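Local coordinates for protein 373aa long hypothetical citrate synthase (Sulfolobus tokodaii, PDB 1VGP) that is of unconfirmed function but probably belongs to the citrate synthase family, largely helical proteins, and forms a two-chain assembly here, at residues Ile104-Asn109 and Asp198-Ile203; Leu223-Glu228 and Arg248-Gly253; Lys234-Ile239 and Glu293-Lys298. All coordinates share one frame; numbering follows the deposited sequence.

How the contacts relate
Contact 1 lies partly buried on the opposite side of the chain's centre from contacts 2 and 3, about 38 and 48 Å from them centre to centre, and it reaches the second subunit. There a phenol meets a carboxylate. Contacts 2 and 3 are buried, lie about 10 Å apart between centres, and no second chain touches them; across their segments packing is mainly apolar, with a carbonyl oxygen taking part in contact 2 and an amide in contact 3. They alternate along the chain and touch: Glu228 OE2 probably hydrogen-bonds to Tyr238 OH at 2.6 Å, and Met225 CG packs 3.5 Å from Tyr238 CE2. Phe252 also packs on helix 281-300, half of contact 3.

Contact 1 (Ile104-Asn109 and Asp198-Ile203); sequences IEDSKN and DLYSSI
Tyr200 and Asp106 meet through a single polar pair, in which Tyr200 OH donates to Asp106 OD1 at 2.5 Å. The acceptor uses its anti lone pair, the one pointing away from OD2. OD1 approaches the phenol at the ring edge, close to the ring plane, while the carboxylate plane is turned 70° from that of the ring and the side chains run roughly perpendicular to each other. Asp106 reaches the hydroxyl because its CG stands anti to the backbone N (chi1 -175°), which carries the carboxylate toward the phenol. Lys119 NZ also hydrogen-bonds to Tyr200 OH, so two polar partners hold the phenol oxygen.

In the largely helical citrate synthase fold, this joins residues 104-109 to the first turn of helix 199-210, close to the dimer interface.

The start of the second helix has its own polar fixing. Asp198 is the N-cap, and its OD2 accepts from Ser201 N at 3.0 Å, met from above the carboxylate plane, 56° out of it. The same carboxylate forms a salt bridge through OD1 with Lys211 of the second subunit, tying the capped helix end to the partner chain.

As for packing, Asp106 CB comes within 3.6 Å of Tyr200 OH, and both residues also touch the side chain of Lys116 on helix 113-135.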
ATOM      1  N   ILE A 104       9.324  -9.413   6.366  1.00 35.51           N
ATOM      2  CA  ILE A 104      10.045  -9.553   7.623  1.00 37.30           C
ATOM      3  C   ILE A 104      11.018 -10.730   7.615  1.00 39.25           C
ATOM      4  O   ILE A 104      12.161 -10.601   8.060  1.00 40.46           O
ATOM      5  CB  ILE A 104       9.074  -9.716   8.799  1.00 34.31           C
ATOM      6  CG1 ILE A 104       8.259  -8.426   8.967  1.00 33.21           C
ATOM      7  CG2 ILE A 104       9.852 -10.038  10.063  1.00 34.37           C
ATOM      8  CD1 ILE A 104       7.218  -8.472  10.060  1.00 31.34           C
ATOM      9  N   GLU A 105      10.573 -11.872   7.105  1.00 42.01           N
ATOM     10  CA  GLU A 105      11.402 -13.073   7.128  1.00 45.79           C
ATOM     11  C   GLU A 105      12.541 -13.031   6.118  1.00 46.82           C
ATOM     12  O   GLU A 105      13.459 -13.846   6.184  1.00 49.60           O
ATOM     13  CB  GLU A 105      10.540 -14.313   6.891  1.00 45.38           C
ATOM     14  CG  GLU A 105       9.623 -14.639   8.059  1.00 50.54           C
ATOM     15  CD  GLU A 105      10.375 -14.742   9.377  1.00 54.46           C
ATOM     16  OE1 GLU A 105       9.823 -14.330  10.420  1.00 56.47           O
ATOM     17  OE2 GLU A 105      11.525 -15.235   9.369  1.00 57.64           O
ATOM     18  N   ASP A 106      12.486 -12.080   5.190  1.00 47.70           N
ATOM     19  CA  ASP A 106      13.547 -11.901   4.197  1.00 50.33           C
ATOM     20  C   ASP A 106      14.642 -10.959   4.710  1.00 52.96           C
ATOM     21  O   ASP A 106      14.375  -9.817   5.089  1.00 53.21           O
ATOM     22  CB  ASP A 106      12.944 -11.358   2.897  1.00 49.01           C
ATOM     23  CG  ASP A 106      13.961 -11.248   1.773  1.00 48.17           C
ATOM     24  OD1 ASP A 106      13.592 -11.473   0.603  1.00 46.01           O
ATOM     25  OD2 ASP A 106      15.131 -10.921   2.049  1.00 50.26           O
ATOM     26  N   SER A 107      15.878 -11.446   4.708  1.00 57.71           N
ATOM     27  CA  SER A 107      17.008 -10.683   5.230  1.00 62.31           C
ATOM     28  C   SER A 107      18.113 -10.477   4.191  1.00 64.73           C
ATOM     29  O   SER A 107      19.122  -9.834   4.477  1.00 65.77           O
ATOM     30  CB  SER A 107      17.594 -11.389   6.461  1.00 63.36           C
ATOM     31  OG  SER A 107      18.111 -12.668   6.125  1.00 61.85           O
ATOM     32  N   LYS A 108      17.923 -11.029   2.993  1.00 66.92           N
ATOM     33  CA  LYS A 108      18.847 -10.788   1.890  1.00 70.52           C
ATOM     34  C   LYS A 108      18.576  -9.410   1.308  1.00 73.61           C
ATOM     35  O   LYS A 108      17.509  -9.177   0.736  1.00 76.06           O
ATOM     36  CB  LYS A 108      18.674 -11.850   0.803  1.00 70.34           C
ATOM     37  CG  LYS A 108      18.466 -13.262   1.318  1.00 70.30           C
ATOM     38  CD  LYS A 108      18.367 -14.257   0.166  1.00 72.05           C
ATOM     39  CE  LYS A 108      17.329 -15.346   0.448  1.00 74.64           C
ATOM     40  NZ  LYS A 108      17.121 -16.289  -0.698  1.00 72.63           N
ATOM     41  N   ASN A 109      19.530  -8.497   1.450  1.00 76.86           N
ATOM     42  CA  ASN A 109      19.326  -7.111   1.031  1.00 80.74           C
ATOM     43  C   ASN A 109      20.212  -6.817  -0.163  1.00 82.38           C
ATOM     44  O   ASN A 109      20.182  -5.725  -0.730  1.00 84.71           O
ATOM     45  CB  ASN A 109      19.697  -6.166   2.181  1.00 82.13           C
ATOM     46  CG  ASN A 109      19.332  -6.725   3.536  1.00 84.91           C
ATOM     47  OD1 ASN A 109      18.155  -6.776   3.903  1.00 86.85           O
ATOM     48  ND2 ASN A 109      20.340  -7.158   4.287  1.00 84.13           N
ATOM     49  N   ASP A 198      10.849  -1.452   0.095  1.00 25.48           N
ATOM     50  CA  ASP A 198      11.143  -2.815  -0.340  1.00 24.67           C
ATOM     51  C   ASP A 198      10.027  -3.394  -1.195  1.00 25.67           C
ATOM     52  O   ASP A 198       8.869  -2.972  -1.116  1.00 26.41           O
ATOM     53  CB  ASP A 198      11.337  -3.711   0.867  1.00 23.78           C
ATOM     54  CG  ASP A 198      10.063  -3.871   1.664  1.00 27.60           C
ATOM     55  OD1 ASP A 198       9.693  -2.913   2.390  1.00 26.94           O
ATOM     56  OD2 ASP A 198       9.432  -4.944   1.554  1.00 30.59           O
ATOM     57  N   LEU A 199      10.380  -4.397  -1.986  1.00 25.85           N
ATOM     58  CA  LEU A 199       9.433  -5.032  -2.888  1.00 27.00           C
ATOM     59  C   LEU A 199       8.179  -5.502  -2.169  1.00 27.54           C
ATOM     60  O   LEU A 199       7.078  -5.337  -2.680  1.00 29.29           O
ATOM     61  CB  LEU A 199      10.091  -6.216  -3.596  1.00 25.77           C
ATOM     62  CG  LEU A 199       9.299  -6.760  -4.785  1.00 25.88           C
ATOM     63  CD1 LEU A 199       9.018  -5.641  -5.766  1.00 24.61           C
ATOM     64  CD2 LEU A 199      10.090  -7.877  -5.457  1.00 26.45           C
ATOM     65  N   TYR A 200       8.344  -6.084  -0.989  1.00 27.93           N
ATOM     66  CA  TYR A 200       7.201  -6.632  -0.266  1.00 30.12           C
ATOM     67  C   TYR A 200       6.218  -5.518   0.046  1.00 31.83           C
ATOM     68  O   TYR A 200       5.000  -5.691  -0.083  1.00 34.72           O
ATOM     69  CB  TYR A 200       7.657  -7.311   1.030  1.00 31.66           C
ATOM     70  CG  TYR A 200       8.610  -8.450   0.781  1.00 33.45           C
ATOM     71  CD1 TYR A 200       9.988  -8.226   0.678  1.00 32.56           C
ATOM     72  CD2 TYR A 200       8.131  -9.744   0.564  1.00 36.42           C
ATOM     73  CE1 TYR A 200      10.864  -9.265   0.356  1.00 32.67           C
ATOM     74  CE2 TYR A 200       9.001 -10.791   0.238  1.00 37.60           C
ATOM     75  CZ  TYR A 200      10.363 -10.544   0.134  1.00 35.05           C
ATOM     76  OH  TYR A 200      11.211 -11.570  -0.211  1.00 35.58           O
ATOM     77  N   SER A 201       6.752  -4.369   0.449  1.00 29.60           N
ATOM     78  CA  SER A 201       5.922  -3.216   0.728  1.00 28.72           C
ATOM     79  C   SER A 201       5.072  -2.878  -0.501  1.00 28.52           C
ATOM     80  O   SER A 201       3.855  -2.708  -0.407  1.00 27.43           O
ATOM     81  CB  SER A 201       6.806  -2.027   1.110  1.00 28.88           C
ATOM     82  OG  SER A 201       7.409  -2.209   2.379  1.00 22.92           O
ATOM     83  N   SER A 202       5.723  -2.787  -1.654  1.00 27.18           N
ATOM     84  CA  SER A 202       5.065  -2.371  -2.878  1.00 27.05           C
ATOM     85  C   SER A 202       3.922  -3.309  -3.227  1.00 29.32           C
ATOM     86  O   SER A 202       2.826  -2.872  -3.596  1.00 27.90           O
ATOM     87  CB  SER A 202       6.064  -2.357  -4.027  1.00 28.16           C
ATOM     88  OG  SER A 202       7.119  -1.442  -3.771  1.00 30.65           O
ATOM     89  N   ILE A 203       4.195  -4.608  -3.115  1.00 29.30           N
ATOM     90  CA  ILE A 203       3.223  -5.648  -3.422  1.00 27.40           C
ATOM     91  C   ILE A 203       2.063  -5.675  -2.431  1.00 26.52           C
ATOM     92  O   ILE A 203       0.924  -5.969  -2.812  1.00 27.24           O
ATOM     93  CB  ILE A 203       3.900  -7.034  -3.443  1.00 27.79           C
ATOM     94  CG1 ILE A 203       5.051  -7.033  -4.462  1.00 26.40           C
ATOM     95  CG2 ILE A 203       2.876  -8.113  -3.775  1.00 28.75           C
ATOM     96  CD1 ILE A 203       4.677  -6.472  -5.823  1.00 25.01           C
TER

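Contact 2 (Leu223-Glu228 and Arg248-Gly253); sequences LKMFKE and RIMGFG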
ATOM      1  N   LEU A 223     -20.895 -15.085 -11.828  1.00 45.50           N
ATOM      2  CA  LEU A 223     -21.232 -16.423 -11.347  1.00 44.62           C
ATOM      3  C   LEU A 223     -22.531 -16.380 -10.551  1.00 45.57           C
ATOM      4  O   LEU A 223     -23.384 -17.259 -10.683  1.00 43.47           O
ATOM      5  CB  LEU A 223     -20.116 -16.966 -10.452  1.00 41.75           C
ATOM      6  CG  LEU A 223     -19.765 -18.459 -10.525  1.00 40.05           C
ATOM      7  CD1 LEU A 223     -19.343 -18.920  -9.140  1.00 37.33           C
ATOM      8  CD2 LEU A 223     -20.937 -19.278 -11.024  1.00 37.12           C
ATOM      9  N   LYS A 224     -22.663 -15.343  -9.726  1.00 47.61           N
ATOM     10  CA  LYS A 224     -23.846 -15.137  -8.897  1.00 50.16           C
ATOM     11  C   LYS A 224     -25.073 -14.962  -9.781  1.00 49.60           C
ATOM     12  O   LYS A 224     -26.130 -15.546  -9.527  1.00 47.29           O
ATOM     13  CB  LYS A 224     -23.662 -13.896  -8.012  1.00 54.00           C
ATOM     14  CG  LYS A 224     -24.876 -13.560  -7.156  1.00 62.30           C
ATOM     15  CD  LYS A 224     -24.871 -12.100  -6.680  1.00 67.73           C
ATOM     16  CE  LYS A 224     -26.301 -11.525  -6.563  1.00 70.25           C
ATOM     17  NZ  LYS A 224     -26.850 -11.020  -7.872  1.00 69.12           N
ATOM     18  N   MET A 225     -24.920 -14.158 -10.829  1.00 49.25           N
ATOM     19  CA  MET A 225     -25.999 -13.942 -11.781  1.00 48.15           C
ATOM     20  C   MET A 225     -26.436 -15.239 -12.461  1.00 48.18           C
ATOM     21  O   MET A 225     -27.629 -15.540 -12.523  1.00 48.41           O
ATOM     22  CB  MET A 225     -25.568 -12.924 -12.831  1.00 48.34           C
ATOM     23  CG  MET A 225     -26.635 -12.632 -13.871  1.00 48.72           C
ATOM     24  SD  MET A 225     -25.986 -11.635 -15.214  1.00 49.81           S
ATOM     25  CE  MET A 225     -25.118 -12.854 -16.140  1.00 45.93           C
ATOM     26  N   PHE A 226     -25.479 -16.011 -12.972  1.00 46.31           N
ATOM     27  CA  PHE A 226     -25.814 -17.297 -13.579  1.00 46.58           C
ATOM     28  C   PHE A 226     -26.568 -18.164 -12.574  1.00 45.90           C
ATOM     29  O   PHE A 226     -27.468 -18.913 -12.937  1.00 43.56           O
ATOM     30  CB  PHE A 226     -24.554 -18.043 -14.031  1.00 46.11           C
ATOM     31  CG  PHE A 226     -23.704 -17.284 -15.007  1.00 45.35           C
ATOM     32  CD1 PHE A 226     -24.281 -16.433 -15.942  1.00 43.45           C
ATOM     33  CD2 PHE A 226     -22.317 -17.424 -14.989  1.00 43.87           C
ATOM     34  CE1 PHE A 226     -23.488 -15.733 -16.846  1.00 43.42           C
ATOM     35  CE2 PHE A 226     -21.517 -16.730 -15.885  1.00 43.23           C
ATOM     36  CZ  PHE A 226     -22.104 -15.880 -16.817  1.00 42.66           C
ATOM     37  N   LYS A 227     -26.180 -18.068 -11.308  1.00 47.25           N
ATOM     38  CA  LYS A 227     -26.793 -18.885 -10.279  1.00 48.61           C
ATOM     39  C   LYS A 227     -28.257 -18.509 -10.075  1.00 49.21           C
ATOM     40  O   LYS A 227     -29.125 -19.382 -10.056  1.00 47.67           O
ATOM     41  CB  LYS A 227     -26.018 -18.754  -8.959  1.00 50.54           C
ATOM     42  CG  LYS A 227     -24.855 -19.753  -8.821  1.00 53.21           C
ATOM     43  CD  LYS A 227     -23.853 -19.330  -7.745  1.00 53.62           C
ATOM     44  CE  LYS A 227     -22.801 -20.406  -7.496  1.00 54.16           C
ATOM     45  NZ  LYS A 227     -23.408 -21.766  -7.418  1.00 56.30           N
ATOM     46  N   GLU A 228     -28.546 -17.215  -9.942  1.00 49.36           N
ATOM     47  CA  GLU A 228     -29.911 -16.816  -9.639  1.00 51.63           C
ATOM     48  C   GLU A 228     -30.864 -16.900 -10.829  1.00 52.84           C
ATOM     49  O   GLU A 228     -32.052 -17.161 -10.650  1.00 54.47           O
ATOM     50  CB  GLU A 228     -29.948 -15.423  -9.001  1.00 53.79           C
ATOM     51  CG  GLU A 228     -29.366 -14.288  -9.800  1.00 60.65           C
ATOM     52  CD  GLU A 228     -29.277 -13.010  -8.977  1.00 64.90           C
ATOM     53  OE1 GLU A 228     -28.639 -13.037  -7.896  1.00 67.21           O
ATOM     54  OE2 GLU A 228     -29.843 -11.977  -9.402  1.00 66.62           O
ATOM     55  N   ARG A 248     -26.813  -2.917 -14.491  1.00 46.66           N
ATOM     56  CA  ARG A 248     -25.677  -3.501 -15.210  1.00 48.05           C
ATOM     57  C   ARG A 248     -25.854  -5.002 -15.490  1.00 46.00           C
ATOM     58  O   ARG A 248     -26.562  -5.703 -14.773  1.00 44.90           O
ATOM     59  CB  ARG A 248     -24.393  -3.264 -14.405  1.00 54.26           C
ATOM     60  CG  ARG A 248     -23.102  -3.404 -15.211  1.00 64.28           C
ATOM     61  CD  ARG A 248     -22.918  -2.256 -16.221  1.00 72.20           C
ATOM     62  NE  ARG A 248     -23.910  -2.283 -17.304  1.00 77.01           N
ATOM     63  CZ  ARG A 248     -23.714  -2.826 -18.504  1.00 76.72           C
ATOM     64  NH1 ARG A 248     -22.536  -3.351 -18.818  1.00 75.12           N
ATOM     65  NH2 ARG A 248     -24.708  -2.848 -19.388  1.00 76.93           N
ATOM     66  N   ILE A 249     -25.212  -5.488 -16.547  1.00 44.31           N
ATOM     67  CA  ILE A 249     -25.120  -6.924 -16.784  1.00 42.59           C
ATOM     68  C   ILE A 249     -23.719  -7.393 -16.443  1.00 42.17           C
ATOM     69  O   ILE A 249     -22.768  -7.050 -17.136  1.00 44.67           O
ATOM     70  CB  ILE A 249     -25.399  -7.279 -18.258  1.00 40.46           C
ATOM     71  CG1 ILE A 249     -26.810  -6.820 -18.651  1.00 40.53           C
ATOM     72  CG2 ILE A 249     -25.249  -8.781 -18.469  1.00 40.75           C
ATOM     73  CD1 ILE A 249     -27.941  -7.504 -17.882  1.00 36.69           C
ATOM     74  N   MET A 250     -23.598  -8.168 -15.369  1.00 41.09           N
ATOM     75  CA  MET A 250     -22.301  -8.607 -14.863  1.00 39.32           C
ATOM     76  C   MET A 250     -21.499  -9.313 -15.939  1.00 38.42           C
ATOM     77  O   MET A 250     -22.027 -10.149 -16.675  1.00 37.92           O
ATOM     78  CB  MET A 250     -22.492  -9.544 -13.672  1.00 43.27           C
ATOM     79  CG  MET A 250     -23.498  -9.040 -12.653  1.00 49.17           C
ATOM     80  SD  MET A 250     -23.066  -7.402 -12.033  1.00 56.48           S
ATOM     81  CE  MET A 250     -23.847  -7.469 -10.416  1.00 56.03           C
ATOM     82  N   GLY A 251     -20.218  -8.967 -16.027  1.00 37.61           N
ATOM     83  CA  GLY A 251     -19.346  -9.572 -17.016  1.00 37.45           C
ATOM     84  C   GLY A 251     -19.456  -8.922 -18.380  1.00 37.85           C
ATOM     85  O   GLY A 251     -18.950  -9.448 -19.374  1.00 37.29           O
ATOM     86  N   PHE A 252     -20.122  -7.775 -18.439  1.00 37.66           N
ATOM     87  CA  PHE A 252     -20.199  -7.026 -19.683  1.00 38.06           C
ATOM     88  C   PHE A 252     -19.593  -5.649 -19.517  1.00 39.67           C
ATOM     89  O   PHE A 252     -19.420  -5.171 -18.400  1.00 41.89           O
ATOM     90  CB  PHE A 252     -21.643  -6.893 -20.133  1.00 34.98           C
ATOM     91  CG  PHE A 252     -22.095  -7.990 -21.050  1.00 32.11           C
ATOM     92  CD1 PHE A 252     -22.287  -7.744 -22.407  1.00 28.39           C
ATOM     93  CD2 PHE A 252     -22.353  -9.266 -20.556  1.00 32.30           C
ATOM     94  CE1 PHE A 252     -22.732  -8.759 -23.257  1.00 30.42           C
ATOM     95  CE2 PHE A 252     -22.801 -10.294 -21.401  1.00 30.47           C
ATOM     96  CZ  PHE A 252     -22.992 -10.043 -22.751  1.00 29.57           C
ATOM     97  N   GLY A 253     -19.273  -5.010 -20.634  1.00 43.39           N
ATOM     98  CA  GLY A 253     -18.744  -3.663 -20.584  1.00 44.00           C
ATOM     99  C   GLY A 253     -17.295  -3.632 -20.152  1.00 44.02           C
ATOM    100  O   GLY A 253     -16.815  -4.552 -19.494  1.00 44.11           O
TER
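Met225 points from helix 221-228 straight at the turn formed by Ile249 to Phe252, with its CG anti to the backbone N and the chain extended as far as the sulfur. A bend at chi3 (78°) then swings the methyl aside, so that sulfur and methyl meet different atoms. SD lies 4.4 Å from Met250 CB and equally far from Ile249 CG2, whereas CE lies 4.1 Å from the carbonyl oxygen Met250 O. Met250 therefore presents the root of its side chain to Met225, and its side chain also packs on Glu221 and Ala222 of the same helix.

The turn is type II, with Met250 and Gly251 at its corners; the positive phi of Gly251 (83°) fits the third position. Phe252, which closes it, meets Phe311 with ring planes at about 90°, and Phe226 meets the same ring edge-to-face. In the citrate synthase fold the contact thus joins helix 221-228 to the loop between helices 235-244 and 262-278.

Backbone bonds of Gly251 to Asn308 and Gly253 to Tyr306 help hold the loop; no hydrogen bond or salt bridge spans the two segments, so what they give each other is probably van der Waals packing round the sulfur.

Contact 3 (Lys234-Ile239 and Glu293-Lys298); sequences KVNDYI and EEIGIK
The amide of Asn236 is the flat group here, and the methyl Ile295 CD1 lies over one of its faces, 3.2 Å from OD1 and 3.3 Å from CG. A line from CG to that methyl runs close to the normal of the amide plane, so the approach is from above and not at an edge. Ile295 CB and CG2 stand farther along on the same side of the plane, CG2 at 3.7 Å from Asn236 OD1.

The pair belongs to a helix-helix packing of the citrate synthase fold, between helix 235-244 and helix 281-300. The short axes of 235-239 and 293-298 approach to 10.2 Å and run in roughly the same direction, with a signed crossing angle of -39°.

Ile295 is the residue of the second helix that does the touching. Its CG1 is anti to the backbone N (chi1 -174°) and the chain continues extended, which pushes CD1 outward to the amide, while the CG2 branch faces two apolar neighbours one helical turn apart, Val235 and Ile239. These two also pack on Val292, one turn earlier on the Ile295 helix, and on Ile229 in the preceding loop. No hydrogen bond crosses between the segments; the contact is methyl against methyl and methyl against amide. Ile239 and Ile295 run antiparallel alongside each other, their CG2 methyls 4.1 Å apart.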
ATOM      1  N   LYS A 234     -34.936 -18.966 -18.464  1.00 55.46           N
ATOM      2  CA  LYS A 234     -35.362 -17.986 -17.485  1.00 54.98           C
ATOM      3  C   LYS A 234     -34.552 -16.723 -17.770  1.00 52.41           C
ATOM      4  O   LYS A 234     -34.853 -15.637 -17.270  1.00 50.22           O
ATOM      5  CB  LYS A 234     -35.033 -18.531 -16.099  1.00 58.62           C
ATOM      6  CG  LYS A 234     -36.041 -18.210 -15.031  1.00 64.75           C
ATOM      7  CD  LYS A 234     -36.299 -19.416 -14.145  1.00 68.26           C
ATOM      8  CE  LYS A 234     -37.095 -19.019 -12.908  1.00 72.15           C
ATOM      9  NZ  LYS A 234     -37.646 -20.205 -12.194  1.00 74.69           N
ATOM     10  N   VAL A 235     -33.525 -16.895 -18.600  1.00 50.92           N
ATOM     11  CA  VAL A 235     -32.453 -15.923 -18.739  1.00 49.86           C
ATOM     12  C   VAL A 235     -32.927 -14.647 -19.429  1.00 48.65           C
ATOM     13  O   VAL A 235     -32.584 -13.539 -19.009  1.00 48.65           O
ATOM     14  CB  VAL A 235     -31.245 -16.557 -19.503  1.00 49.51           C
ATOM     15  CG1 VAL A 235     -31.727 -17.688 -20.381  1.00 54.75           C
ATOM     16  CG2 VAL A 235     -30.515 -15.505 -20.331  1.00 47.65           C
ATOM     17  N   ASN A 236     -33.732 -14.792 -20.474  1.00 47.86           N
ATOM     18  CA  ASN A 236     -34.202 -13.617 -21.202  1.00 47.38           C
ATOM     19  C   ASN A 236     -35.111 -12.675 -20.410  1.00 47.25           C
ATOM     20  O   ASN A 236     -35.001 -11.463 -20.578  1.00 47.44           O
ATOM     21  CB  ASN A 236     -34.886 -14.032 -22.500  1.00 48.74           C
ATOM     22  CG  ASN A 236     -33.885 -14.350 -23.599  1.00 49.74           C
ATOM     23  OD1 ASN A 236     -32.678 -14.415 -23.356  1.00 52.90           O
ATOM     24  ND2 ASN A 236     -34.379 -14.553 -24.812  1.00 45.94           N
ATOM     25  N   ASP A 237     -36.003 -13.188 -19.556  1.00 45.05           N
ATOM     26  CA  ASP A 237     -36.816 -12.277 -18.745  1.00 43.55           C
ATOM     27  C   ASP A 237     -35.918 -11.605 -17.723  1.00 41.82           C
ATOM     28  O   ASP A 237     -36.070 -10.419 -17.434  1.00 42.37           O
ATOM     29  CB  ASP A 237     -37.939 -13.002 -17.998  1.00 45.56           C
ATOM     30  CG  ASP A 237     -39.029 -13.532 -18.922  1.00 50.31           C
ATOM     31  OD1 ASP A 237     -39.439 -12.816 -19.860  1.00 52.74           O
ATOM     32  OD2 ASP A 237     -39.482 -14.682 -18.692  1.00 52.31           O
ATOM     33  N   TYR A 238     -34.984 -12.375 -17.177  1.00 39.37           N
ATOM     34  CA  TYR A 238     -34.070 -11.869 -16.165  1.00 39.40           C
ATOM     35  C   TYR A 238     -33.292 -10.672 -16.717  1.00 40.70           C
ATOM     36  O   TYR A 238     -33.317  -9.588 -16.139  1.00 42.42           O
ATOM     37  CB  TYR A 238     -33.105 -12.980 -15.728  1.00 37.68           C
ATOM     38  CG  TYR A 238     -32.074 -12.563 -14.700  1.00 37.33           C
ATOM     39  CD1 TYR A 238     -32.290 -12.770 -13.340  1.00 37.81           C
ATOM     40  CD2 TYR A 238     -30.876 -11.955 -15.090  1.00 35.71           C
ATOM     41  CE1 TYR A 238     -31.340 -12.382 -12.388  1.00 36.35           C
ATOM     42  CE2 TYR A 238     -29.926 -11.564 -14.151  1.00 34.24           C
ATOM     43  CZ  TYR A 238     -30.163 -11.778 -12.802  1.00 35.96           C
ATOM     44  OH  TYR A 238     -29.221 -11.373 -11.872  1.00 37.81           O
ATOM     45  N   ILE A 239     -32.617 -10.873 -17.847  1.00 40.90           N
ATOM     46  CA  ILE A 239     -31.741  -9.855 -18.398  1.00 39.31           C
ATOM     47  C   ILE A 239     -32.542  -8.665 -18.898  1.00 38.44           C
ATOM     48  O   ILE A 239     -32.163  -7.508 -18.686  1.00 38.51           O
ATOM     49  CB  ILE A 239     -30.882 -10.422 -19.550  1.00 39.42           C
ATOM     50  CG1 ILE A 239     -29.570 -10.971 -18.985  1.00 40.02           C
ATOM     51  CG2 ILE A 239     -30.563  -9.340 -20.568  1.00 38.30           C
ATOM     52  CD1 ILE A 239     -29.636 -12.419 -18.637  1.00 45.39           C
ATOM     53  N   GLU A 293     -24.884 -14.401 -22.905  1.00 32.15           N
ATOM     54  CA  GLU A 293     -23.955 -13.835 -23.876  1.00 31.80           C
ATOM     55  C   GLU A 293     -24.708 -13.456 -25.145  1.00 32.23           C
ATOM     56  O   GLU A 293     -24.523 -12.372 -25.711  1.00 30.48           O
ATOM     57  CB  GLU A 293     -22.861 -14.853 -24.227  1.00 32.60           C
ATOM     58  CG  GLU A 293     -21.811 -14.315 -25.200  1.00 33.15           C
ATOM     59  CD  GLU A 293     -20.912 -15.404 -25.767  1.00 36.10           C
ATOM     60  OE1 GLU A 293     -20.994 -16.551 -25.292  1.00 35.41           O
ATOM     61  OE2 GLU A 293     -20.117 -15.111 -26.692  1.00 37.04           O
ATOM     62  N   GLU A 294     -25.566 -14.370 -25.582  1.00 33.17           N
ATOM     63  CA  GLU A 294     -26.324 -14.195 -26.811  1.00 33.60           C
ATOM     64  C   GLU A 294     -27.190 -12.934 -26.744  1.00 33.94           C
ATOM     65  O   GLU A 294     -27.029 -12.018 -27.557  1.00 33.04           O
ATOM     66  CB  GLU A 294     -27.180 -15.435 -27.033  1.00 35.92           C
ATOM     67  CG  GLU A 294     -27.890 -15.489 -28.368  1.00 47.51           C
ATOM     68  CD  GLU A 294     -28.353 -16.897 -28.712  1.00 53.10           C
ATOM     69  OE1 GLU A 294     -29.071 -17.062 -29.730  1.00 57.12           O
ATOM     70  OE2 GLU A 294     -27.994 -17.839 -27.964  1.00 53.14           O
ATOM     71  N   ILE A 295     -28.100 -12.881 -25.774  1.00 33.21           N
ATOM     72  CA  ILE A 295     -29.041 -11.765 -25.689  1.00 33.18           C
ATOM     73  C   ILE A 295     -28.311 -10.499 -25.245  1.00 34.24           C
ATOM     74  O   ILE A 295     -28.677  -9.382 -25.640  1.00 33.70           O
ATOM     75  CB  ILE A 295     -30.200 -12.070 -24.691  1.00 32.05           C
ATOM     76  CG1 ILE A 295     -31.239 -10.945 -24.728  1.00 28.65           C
ATOM     77  CG2 ILE A 295     -29.648 -12.226 -23.277  1.00 29.83           C
ATOM     78  CD1 ILE A 295     -32.574 -11.323 -24.113  1.00 26.72           C
ATOM     79  N   GLY A 296     -27.274 -10.683 -24.432  1.00 32.53           N
ATOM     80  CA  GLY A 296     -26.475  -9.557 -23.988  1.00 31.67           C
ATOM     81  C   GLY A 296     -25.804  -8.841 -25.141  1.00 33.56           C
ATOM     82  O   GLY A 296     -25.919  -7.617 -25.270  1.00 32.16           O
ATOM     83  N   ILE A 297     -25.102  -9.599 -25.981  1.00 33.24           N
ATOM     84  CA  ILE A 297     -24.486  -9.025 -27.177  1.00 33.81           C
ATOM     85  C   ILE A 297     -25.530  -8.359 -28.089  1.00 34.02           C
ATOM     86  O   ILE A 297     -25.294  -7.279 -28.634  1.00 34.04           O
ATOM     87  CB  ILE A 297     -23.707 -10.104 -27.973  1.00 33.01           C
ATOM     88  CG1 ILE A 297     -22.485 -10.560 -27.165  1.00 31.45           C
ATOM     89  CG2 ILE A 297     -23.265  -9.551 -29.309  1.00 30.26           C
ATOM     90  CD1 ILE A 297     -21.734 -11.713 -27.798  1.00 36.36           C
ATOM     91  N   LYS A 298     -26.684  -9.006 -28.235  1.00 34.33           N
ATOM     92  CA  LYS A 298     -27.758  -8.481 -29.065  1.00 33.89           C
ATOM     93  C   LYS A 298     -28.143  -7.071 -28.636  1.00 34.54           C
ATOM     94  O   LYS A 298     -28.068  -6.136 -29.431  1.00 35.42           O
ATOM     95  CB  LYS A 298     -28.975  -9.401 -28.990  1.00 35.37           C
ATOM     96  CG  LYS A 298     -30.144  -9.001 -29.885  1.00 33.85           C
ATOM     97  CD  LYS A 298     -31.410  -9.741 -29.459  1.00 37.41           C
ATOM     98  CE  LYS A 298     -32.625  -9.330 -30.272  1.00 37.44           C
ATOM     99  NZ  LYS A 298     -33.150 -10.467 -31.075  1.00 37.15           N
TER